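Translation initiation factor eIF2B subunit delta (Schizosaccharomyces pombe, PDB 5B04) forms part of the eIF2B complex, which catalyses the exchange of GDP for GTP on the gamma subunit of initiation factor eIF2. Local coordinates at residues G[394-399]-G[427-432]. Numbering follows the deposited sequence.
With PO4 (phosphate ion), chain P.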
loop_
_atom_site.group_PDB
_atom_site.type_symbol
_atom_site.label_atom_id
_atom_site.label_comp_id
_atom_site.label_asym_id
_atom_site.label_seq_id
_atom_site.Cartn_x
_atom_site.Cartn_y
_atom_site.Cartn_z
ATOM N N GLU G 394 -4.061 -2.784 -22.432
ATOM C CA GLU G 394 -4.325 -3.572 -23.629
ATOM C C GLU G 394 -3.847 -5.007 -23.455
ATOM O O GLU G 394 -2.666 -5.254 -23.209
ATOM C CB GLU G 394 -3.656 -2.935 -24.848
ATOM C CG GLU G 394 -4.016 -3.596 -26.168
ATOM C CD GLU G 394 -3.319 -2.955 -27.351
ATOM O OE1 GLU G 394 -3.039 -1.739 -27.291
ATOM O OE2 GLU G 394 -3.051 -3.667 -28.342
ATOM N N LEU G 395 -4.772 -5.951 -23.585
ATOM C CA LEU G 395 -4.449 -7.362 -23.424
ATOM C C LEU G 395 -3.685 -7.917 -24.617
ATOM O O LEU G 395 -4.071 -7.716 -25.768
ATOM C CB LEU G 395 -5.722 -8.184 -23.207
ATOM C CG LEU G 395 -6.382 -8.051 -21.837
ATOM C CD1 LEU G 395 -7.542 -9.025 -21.702
ATOM C CD2 LEU G 395 -5.359 -8.277 -20.745
ATOM N N ALA G 396 -2.593 -8.614 -24.327
ATOM C CA ALA G 396 -1.855 -9.351 -25.342
ATOM C C ALA G 396 -2.229 -10.826 -25.245
ATOM O O ALA G 396 -2.531 -11.312 -24.154
ATOM C CB ALA G 396 -0.355 -9.156 -25.167
ATOM N N PRO G 397 -2.229 -11.538 -26.385
ATOM C CA PRO G 397 -2.561 -12.966 -26.431
ATOM C C PRO G 397 -1.813 -13.784 -25.380
ATOM O O PRO G 397 -0.589 -13.697 -25.285
ATOM C CB PRO G 397 -2.133 -13.374 -27.841
ATOM C CG PRO G 397 -2.321 -12.138 -28.644
ATOM C CD PRO G 397 -1.961 -10.995 -27.731
ATOM N N GLY G 398 -2.554 -14.560 -24.596
ATOM C CA GLY G 398 -1.969 -15.350 -23.528
ATOM C C GLY G 398 -1.065 -16.454 -24.037
ATOM O O GLY G 398 -0.187 -16.931 -23.318
ATOM N N ASP G 399 -1.277 -16.857 -25.286
ATOM C CA ASP G 399 -0.492 -17.923 -25.896
ATOM C C ASP G 399 0.953 -17.495 -26.142
ATOM O O ASP G 399 1.838 -18.334 -26.310
ATOM C CB ASP G 399 -1.137 -18.374 -27.208
ATOM C CG ASP G 399 -2.566 -18.843 -27.022
ATOM O OD1 ASP G 399 -2.884 -19.367 -25.933
ATOM O OD2 ASP G 399 -3.372 -18.691 -27.963
ATOM N N LEU G 427 -3.163 -17.499 -18.303
ATOM C CA LEU G 427 -1.964 -16.784 -18.721
ATOM C C LEU G 427 -2.321 -15.341 -19.048
ATOM O O LEU G 427 -3.423 -15.062 -19.522
ATOM C CB LEU G 427 -1.309 -17.465 -19.924
ATOM C CG LEU G 427 -0.256 -18.535 -19.620
ATOM C CD1 LEU G 427 -0.814 -19.642 -18.736
ATOM C CD2 LEU G 427 0.304 -19.110 -20.909
ATOM N N LEU G 428 -1.395 -14.423 -18.793
ATOM C CA LEU G 428 -1.700 -13.009 -18.955
ATOM C C LEU G 428 -0.477 -12.136 -19.210
ATOM O O LEU G 428 0.528 -12.230 -18.507
ATOM C CB LEU G 428 -2.428 -12.490 -17.720
ATOM C CG LEU G 428 -2.861 -11.032 -17.843
ATOM C CD1 LEU G 428 -4.112 -10.928 -18.696
ATOM C CD2 LEU G 428 -3.072 -10.420 -16.482
ATOM N N SER G 429 -0.584 -11.271 -20.212
ATOM C CA SER G 429 0.454 -10.290 -20.487
ATOM C C SER G 429 -0.162 -8.945 -20.858
ATOM O O SER G 429 -0.769 -8.802 -21.918
ATOM C CB SER G 429 1.376 -10.776 -21.607
ATOM O OG SER G 429 2.452 -9.876 -21.805
ATOM N N LEU G 430 -0.014 -7.965 -19.972
ATOM C CA LEU G 430 -0.446 -6.606 -20.264
ATOM C C LEU G 430 0.583 -5.936 -21.161
ATOM O O LEU G 430 1.775 -6.231 -21.073
ATOM C CB LEU G 430 -0.637 -5.799 -18.980
ATOM C CG LEU G 430 -1.609 -6.354 -17.938
ATOM C CD1 LEU G 430 -1.735 -5.392 -16.768
ATOM C CD2 LEU G 430 -2.966 -6.628 -18.558
ATOM N N LYS G 431 0.127 -5.040 -22.029
ATOM C CA LYS G 431 1.035 -4.351 -22.936
ATOM C C LYS G 431 1.579 -3.067 -22.329
ATOM O O LYS G 431 2.693 -2.649 -22.644
ATOM C CB LYS G 431 0.341 -4.041 -24.264
ATOM C CG LYS G 431 0.115 -5.254 -25.148
ATOM C CD LYS G 431 0.301 -4.904 -26.617
ATOM C CE LYS G 431 0.204 -6.140 -27.497
ATOM N NZ LYS G 431 0.528 -5.840 -28.919
ATOM N N TYR G 432 0.800 -2.443 -21.451
ATOM C CA TYR G 432 1.145 -1.108 -20.980
ATOM C C TYR G 432 1.282 -0.990 -19.466
ATOM O O TYR G 432 1.100 -1.959 -18.730
ATOM C CB TYR G 432 0.116 -0.105 -21.493
ATOM C CG TYR G 432 0.098 -0.029 -23.001
ATOM C CD1 TYR G 432 1.118 0.612 -23.693
ATOM C CD2 TYR G 432 -0.924 -0.617 -23.734
ATOM C CE1 TYR G 432 1.114 0.676 -25.072
ATOM C CE2 TYR G 432 -0.936 -0.557 -25.114
ATOM C CZ TYR G 432 0.085 0.091 -25.778
ATOM O OH TYR G 432 0.077 0.153 -27.152
HETATM P P PO4 P . 3.509 1.936 -28.080
HETATM O O1 PO4 P . 4.040 2.224 -26.696
HETATM O O2 PO4 P . 2.009 2.109 -28.093
HETATM O O3 PO4 P . 4.133 2.898 -29.064
HETATM O O4 PO4 P . 3.856 0.520 -28.471
#
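An antiparallel strand pairing at the edge of a small sheet joins Leu395 and Ala396 to Ser429 and Leu430, the two short segments running 156° apart. Two backbone hydrogen bonds hold it: Ala396 N donates its N-H to Ser429 O at 3.0 Å, and Lys431 N bonds to Glu394 O, also at 3.0 Å. Between them Leu395 and Leu430 form a non-hydrogen-bonded pair. On the face carrying their side chains, a single methyl of Leu395, CD2, meets Leu430 CD2 at 3.6 Å and touches CD1 of Leu428 as well. On the other face, the aliphatic part of Lys431 passes beside Ala396, with CE 3.9 Å from Ala396 CB.

With chi1 near 180° (-173°) and an extended chain, Glu394 carries its carboxylate along the edge of the Tyr432 ring. Its CB lies in the plane of that ring, 3.6 Å from CE2, while the carboxylate is turned 51° from it. OE2 forms a salt bridge with Arg205; Lys431 NZ, 4.2 Å away, probably adds a weaker attraction. At the far end of the ring, Tyr432 OH donates to O2 of a phosphate ion (2.9 Å), probably from the crystallisation liquor, and also bonds Arg163. A leucine in place of Tyr432 would probably cost the phosphate and Arg163 their hydroxyl partner and deprive Glu394 CB of its ring-edge contact.

The short strand 395-396 forms one edge of a four-stranded antiparallel sheet, as counted in this chain alone; strand 425-435 is paired on its other side, again antiparallel, with strand 352-355. Leu427 and Leu428 also pair in parallel with a strand of the eIF2B beta subunit, extending the sheet across the interface.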